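Local atomic coordinates of SAP-like pentraxin (Limulus polyphemus, PDB entry 3FLP), a protein that binds two calcium ions per subunit and probably recognises sugar ligands as a pentraxin-family lectin that assembles into doubly stacked heptameric rings. Residues Phe19-Arg32 and His132-Gln144. Numbering follows the deposited sequence.
Sequences FPHLRFMQTLPAVR and HQISAGGTVVIGQ
L22 and I142 form a hydrogen-bonded antiparallel pair in the regular part of a strand-to-strand contact, strands 21-24 and 139-142, whose backbone pairing continues with interruptions to V31 and I134. The two strands are neighbours in one sheet of the pentraxin beta-sandwich, with strands 201-204 and 48-55 flanking them; their axes approach to 4.6 Å at 160°. I142 N donates to L22 O (2.9 Å), and F24 N reaches V140 O nearly along the C=O direction. Beyond F24 the chain swings away from 132-144 at M25-Q26, and a water spans the opening: it donates to F24 O and Q26 O and accepts from V140 N. Direct backbone bonds return with L28 N to G138 O in the carbonyl plane (2.8 Å) and G137 N to L28 O, then again between V31 and I134.

Where L22, F24, V140 and I142 pack, the F24 ring puts CE1 3.7 Å from I142 CG1, which lies at the ring edge, while CD1 rests 3.8 Å from V140 CG1. The other V140 branch, CG2, takes L28 CD1 at 3.6 Å. L22, I142 and V140 also meet F11 or F51, so this face belongs to the core. At the calcium-proximal end, Q144 bends at chi2 (-65°), turning NE2 onto P20 O (3.0 Å, 172° at the hydrogen), with T14 OG1 as second acceptor; its amide stands perpendicular to the F19 ring. H21 ND1 holds F19 O from within the imidazole plane. T27 O bonds Q26 NE2 of a neighbouring subunit.

Backbone bonds thus fix the pairing, water satisfies polar groups at the gap, and Q144 ties the loop before strand 21-24 to the segment leading into calcium ligands E145-D147.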
loop_
_atom_site.group_PDB
_atom_site.type_symbol
_atom_site.label_atom_id
_atom_site.label_comp_id
_atom_site.label_asym_id
_atom_site.label_seq_id
_atom_site.Cartn_x
_atom_site.Cartn_y
_atom_site.Cartn_z
ATOM N N PHE A 19 9.577 -54.293 -12.135
ATOM C CA PHE A 19 10.148 -53.173 -12.881
ATOM C C PHE A 19 9.473 -51.849 -12.497
ATOM O O PHE A 19 8.526 -51.408 -13.152
ATOM C CB PHE A 19 9.992 -53.393 -14.397
ATOM C CG PHE A 19 10.582 -54.687 -14.899
ATOM C CD1 PHE A 19 9.844 -55.870 -14.856
ATOM C CD2 PHE A 19 11.873 -54.721 -15.421
ATOM C CE1 PHE A 19 10.389 -57.070 -15.331
ATOM C CE2 PHE A 19 12.427 -55.912 -15.895
ATOM C CZ PHE A 19 11.685 -57.088 -15.850
ATOM N N PRO A 20 9.943 -51.200 -11.424
ATOM C CA PRO A 20 9.308 -49.932 -11.046
ATOM C C PRO A 20 9.334 -48.937 -12.209
ATOM O O PRO A 20 10.370 -48.742 -12.845
ATOM C CB PRO A 20 10.132 -49.474 -9.836
ATOM C CG PRO A 20 11.465 -50.152 -10.042
ATOM C CD PRO A 20 11.076 -51.514 -10.539
ATOM N N HIS A 21 8.191 -48.323 -12.496
ATOM C CA HIS A 21 8.119 -47.371 -13.597
ATOM C C HIS A 21 6.854 -46.530 -13.575
ATOM O O HIS A 21 5.928 -46.775 -12.808
ATOM C CB HIS A 21 8.155 -48.105 -14.946
ATOM C CG HIS A 21 6.887 -48.840 -15.266
ATOM N ND1 HIS A 21 6.532 -50.023 -14.651
ATOM C CD2 HIS A 21 5.880 -48.552 -16.128
ATOM C CE1 HIS A 21 5.366 -50.433 -15.121
ATOM N NE2 HIS A 21 4.950 -49.558 -16.020
ATOM N N LEU A 22 6.833 -45.538 -14.453
ATOM C CA LEU A 22 5.688 -44.662 -14.625
ATOM C C LEU A 22 5.351 -44.749 -16.110
ATOM O O LEU A 22 6.245 -44.921 -16.940
ATOM C CB LEU A 22 6.041 -43.206 -14.303
ATOM C CG LEU A 22 6.710 -42.832 -12.981
ATOM C CD1 LEU A 22 6.775 -41.303 -12.876
ATOM C CD2 LEU A 22 5.926 -43.405 -11.823
ATOM N N ARG A 23 4.071 -44.646 -16.441
ATOM C CA ARG A 23 3.646 -44.658 -17.834
ATOM C C ARG A 23 2.590 -43.572 -17.957
ATOM O O ARG A 23 1.558 -43.621 -17.280
ATOM C CB ARG A 23 3.043 -46.008 -18.238
ATOM C CG ARG A 23 2.723 -46.089 -19.742
ATOM C CD ARG A 23 2.055 -47.409 -20.136
ATOM N NE ARG A 23 0.652 -47.448 -19.731
ATOM C CZ ARG A 23 0.142 -48.310 -18.858
ATOM N NH1 ARG A 23 0.916 -49.221 -18.286
ATOM N NH2 ARG A 23 -1.144 -48.257 -18.548
ATOM N N PHE A 24 2.844 -42.582 -18.801
ATOM C CA PHE A 24 1.873 -41.513 -18.960
ATOM C C PHE A 24 0.640 -41.998 -19.698
ATOM O O PHE A 24 0.736 -42.714 -20.696
ATOM C CB PHE A 24 2.513 -40.315 -19.651
ATOM C CG PHE A 24 3.436 -39.547 -18.755
ATOM C CD1 PHE A 24 4.723 -40.008 -18.503
ATOM C CD2 PHE A 24 2.994 -38.400 -18.101
ATOM C CE1 PHE A 24 5.566 -39.337 -17.608
ATOM C CE2 PHE A 24 3.830 -37.718 -17.198
ATOM C CZ PHE A 24 5.118 -38.193 -16.954
ATOM N N MET A 25 -0.519 -41.617 -19.173
ATOM C CA MET A 25 -1.804 -42.019 -19.729
ATOM C C MET A 25 -2.083 -41.501 -21.134
ATOM O O MET A 25 -2.695 -42.195 -21.930
ATOM C CB MET A 25 -2.931 -41.583 -18.789
ATOM C CG MET A 25 -2.884 -42.235 -17.410
ATOM S SD MET A 25 -3.118 -44.029 -17.502
ATOM C CE MET A 25 -4.871 -44.109 -17.830
ATOM N N GLN A 26 -1.633 -40.286 -21.436
ATOM C CA GLN A 26 -1.868 -39.700 -22.746
ATOM C C GLN A 26 -0.638 -39.813 -23.640
ATOM O O GLN A 26 0.482 -39.515 -23.217
ATOM C CB GLN A 26 -2.279 -38.227 -22.580
ATOM C CG GLN A 26 -2.646 -37.505 -23.869
ATOM C CD GLN A 26 -3.222 -36.116 -23.620
ATOM O OE1 GLN A 26 -2.888 -35.465 -22.631
ATOM N NE2 GLN A 26 -4.077 -35.651 -24.523
ATOM N N THR A 27 -0.843 -40.267 -24.873
ATOM C CA THR A 27 0.267 -40.392 -25.811
ATOM C C THR A 27 0.637 -38.997 -26.308
ATOM O O THR A 27 -0.180 -38.074 -26.274
ATOM C CB THR A 27 -0.098 -41.289 -27.022
ATOM O OG1 THR A 27 -1.180 -40.701 -27.754
ATOM C CG2 THR A 27 -0.502 -42.675 -26.550
ATOM N N LEU A 28 1.871 -38.846 -26.769
ATOM C CA LEU A 28 2.341 -37.556 -27.243
ATOM C C LEU A 28 1.869 -37.254 -28.659
ATOM O O LEU A 28 1.467 -38.153 -29.400
ATOM C CB LEU A 28 3.873 -37.515 -27.205
ATOM C CG LEU A 28 4.552 -37.807 -25.866
ATOM C CD1 LEU A 28 6.057 -37.607 -25.998
ATOM C CD2 LEU A 28 3.997 -36.888 -24.805
ATOM N N PRO A 29 1.878 -35.969 -29.039
ATOM C CA PRO A 29 1.457 -35.593 -30.391
ATOM C C PRO A 29 2.703 -35.771 -31.252
ATOM O O PRO A 29 3.769 -36.105 -30.728
ATOM C CB PRO A 29 1.090 -34.124 -30.235
ATOM C CG PRO A 29 2.123 -33.646 -29.240
ATOM C CD PRO A 29 2.122 -34.774 -28.209
ATOM N N ALA A 30 2.581 -35.569 -32.558
ATOM C CA ALA A 30 3.742 -35.673 -33.433
ATOM C C ALA A 30 4.627 -34.478 -33.077
ATOM O O ALA A 30 4.114 -33.383 -32.830
ATOM C CB ALA A 30 3.310 -35.583 -34.895
ATOM N N VAL A 31 5.942 -34.675 -33.030
ATOM C CA VAL A 31 6.848 -33.568 -32.711
ATOM C C VAL A 31 8.080 -33.612 -33.600
ATOM O O VAL A 31 8.513 -34.689 -34.018
ATOM C CB VAL A 31 7.355 -33.615 -31.232
ATOM C CG1 VAL A 31 6.179 -33.564 -30.251
ATOM C CG2 VAL A 31 8.193 -34.871 -31.006
ATOM N N ARG A 32 8.641 -32.445 -33.900
ATOM C CA ARG A 32 9.860 -32.422 -34.686
ATOM C C ARG A 32 11.018 -31.956 -33.811
ATOM O O ARG A 32 12.171 -31.964 -34.229
ATOM C CB ARG A 32 9.717 -31.564 -35.950
ATOM C CG ARG A 32 8.998 -30.250 -35.822
ATOM C CD ARG A 32 9.137 -29.490 -37.145
ATOM N NE ARG A 32 8.461 -30.141 -38.270
ATOM C CZ ARG A 32 8.780 -29.940 -39.551
ATOM N NH1 ARG A 32 9.772 -29.121 -39.873
ATOM N NH2 ARG A 32 8.094 -30.533 -40.516
ATOM N N HIS A 132 14.201 -36.221 -38.904
ATOM C CA HIS A 132 13.237 -37.140 -38.321
ATOM C C HIS A 132 12.139 -36.435 -37.542
ATOM O O HIS A 132 12.389 -35.472 -36.822
ATOM C CB HIS A 132 13.919 -38.141 -37.384
ATOM C CG HIS A 132 12.968 -39.109 -36.752
ATOM N ND1 HIS A 132 12.339 -40.107 -37.466
ATOM C CD2 HIS A 132 12.518 -39.217 -35.480
ATOM C CE1 HIS A 132 11.543 -40.790 -36.661
ATOM N NE2 HIS A 132 11.634 -40.270 -35.450
ATOM N N GLN A 133 10.921 -36.934 -37.698
ATOM C CA GLN A 133 9.763 -36.414 -36.991
ATOM C C GLN A 133 9.163 -37.586 -36.235
ATOM O O GLN A 133 8.795 -38.593 -36.835
ATOM C CB GLN A 133 8.715 -35.872 -37.960
ATOM C CG GLN A 133 9.088 -34.564 -38.627
ATOM C CD GLN A 133 7.965 -34.026 -39.491
ATOM O OE1 GLN A 133 6.812 -33.945 -39.048
ATOM N NE2 GLN A 133 8.290 -33.654 -40.729
ATOM N N ILE A 134 9.077 -37.467 -34.919
ATOM C CA ILE A 134 8.503 -38.538 -34.119
ATOM C C ILE A 134 7.013 -38.608 -34.440
ATOM O O ILE A 134 6.278 -37.640 -34.244
ATOM C CB ILE A 134 8.720 -38.273 -32.609
ATOM C CG1 ILE A 134 10.225 -38.220 -32.319
ATOM C CG2 ILE A 134 8.051 -39.361 -31.780
ATOM C CD1 ILE A 134 10.568 -37.804 -30.915
ATOM N N SER A 135 6.574 -39.751 -34.952
ATOM C CA SER A 135 5.176 -39.921 -35.310
ATOM C C SER A 135 4.261 -39.801 -34.094
ATOM O O SER A 135 4.658 -40.100 -32.967
ATOM C CB SER A 135 4.976 -41.268 -36.013
ATOM O OG SER A 135 5.826 -42.251 -35.458
ATOM N N ALA A 136 3.039 -39.345 -34.342
ATOM C CA ALA A 136 2.038 -39.146 -33.304
ATOM C C ALA A 136 1.678 -40.428 -32.572
ATOM O O ALA A 136 1.736 -41.518 -33.143
ATOM C CB ALA A 136 0.778 -38.545 -33.921
ATOM N N GLY A 137 1.305 -40.291 -31.304
ATOM C CA GLY A 137 0.901 -41.452 -30.528
ATOM C C GLY A 137 1.971 -42.130 -29.699
ATOM O O GLY A 137 1.804 -43.278 -29.301
ATOM N N GLY A 138 3.068 -41.430 -29.430
ATOM C CA GLY A 138 4.137 -42.022 -28.643
ATOM C C GLY A 138 3.782 -42.196 -27.175
ATOM O O GLY A 138 3.261 -41.278 -26.543
ATOM N N THR A 139 4.063 -43.382 -26.639
ATOM C CA THR A 139 3.797 -43.704 -25.241
ATOM C C THR A 139 5.070 -43.451 -24.443
ATOM O O THR A 139 6.139 -43.949 -24.801
ATOM C CB THR A 139 3.401 -45.201 -25.065
ATOM O OG1 THR A 139 2.142 -45.446 -25.703
ATOM C CG2 THR A 139 3.280 -45.563 -23.597
ATOM N N VAL A 140 4.955 -42.689 -23.358
ATOM C CA VAL A 140 6.115 -42.379 -22.525
ATOM C C VAL A 140 6.188 -43.198 -21.236
ATOM O O VAL A 140 5.226 -43.257 -20.461
ATOM C CB VAL A 140 6.149 -40.880 -22.118
ATOM C CG1 VAL A 140 7.313 -40.621 -21.160
ATOM C CG2 VAL A 140 6.287 -40.001 -23.352
ATOM N N VAL A 141 7.339 -43.828 -21.018
ATOM C CA VAL A 141 7.584 -44.605 -19.807
ATOM C C VAL A 141 8.818 -44.014 -19.137
ATOM O O VAL A 141 9.782 -43.653 -19.818
ATOM C CB VAL A 141 7.865 -46.099 -20.109
ATOM C CG1 VAL A 141 8.553 -46.741 -18.921
ATOM C CG2 VAL A 141 6.560 -46.835 -20.391
ATOM N N ILE A 142 8.786 -43.907 -17.812
ATOM C CA ILE A 142 9.914 -43.368 -17.062
ATOM C C ILE A 142 10.546 -44.454 -16.191
ATOM O O ILE A 142 9.843 -45.186 -15.494
ATOM C CB ILE A 142 9.475 -42.208 -16.131
ATOM C CG1 ILE A 142 8.774 -41.109 -16.936
ATOM C CG2 ILE A 142 10.687 -41.631 -15.409
ATOM C CD1 ILE A 142 9.647 -40.421 -17.953
ATOM N N GLY A 143 11.871 -44.559 -16.244
ATOM C CA GLY A 143 12.561 -45.533 -15.414
ATOM C C GLY A 143 12.870 -46.878 -16.040
ATOM O O GLY A 143 13.647 -47.658 -15.480
ATOM N N GLN A 144 12.256 -47.165 -17.185
ATOM C CA GLN A 144 12.492 -48.422 -17.885
ATOM C C GLN A 144 12.584 -48.135 -19.385
ATOM O O GLN A 144 12.111 -47.102 -19.853
ATOM C CB GLN A 144 11.348 -49.424 -17.633
ATOM C CG GLN A 144 11.084 -49.826 -16.177
ATOM C CD GLN A 144 12.236 -50.602 -15.533
ATOM O OE1 GLN A 144 13.030 -51.251 -16.214
ATOM N NE2 GLN A 144 12.312 -50.552 -14.216
HETATM O O HOH W 1 2.191 -41.757 -22.734
HETATM O O HOH W 2 4.631 -38.823 -30.492
#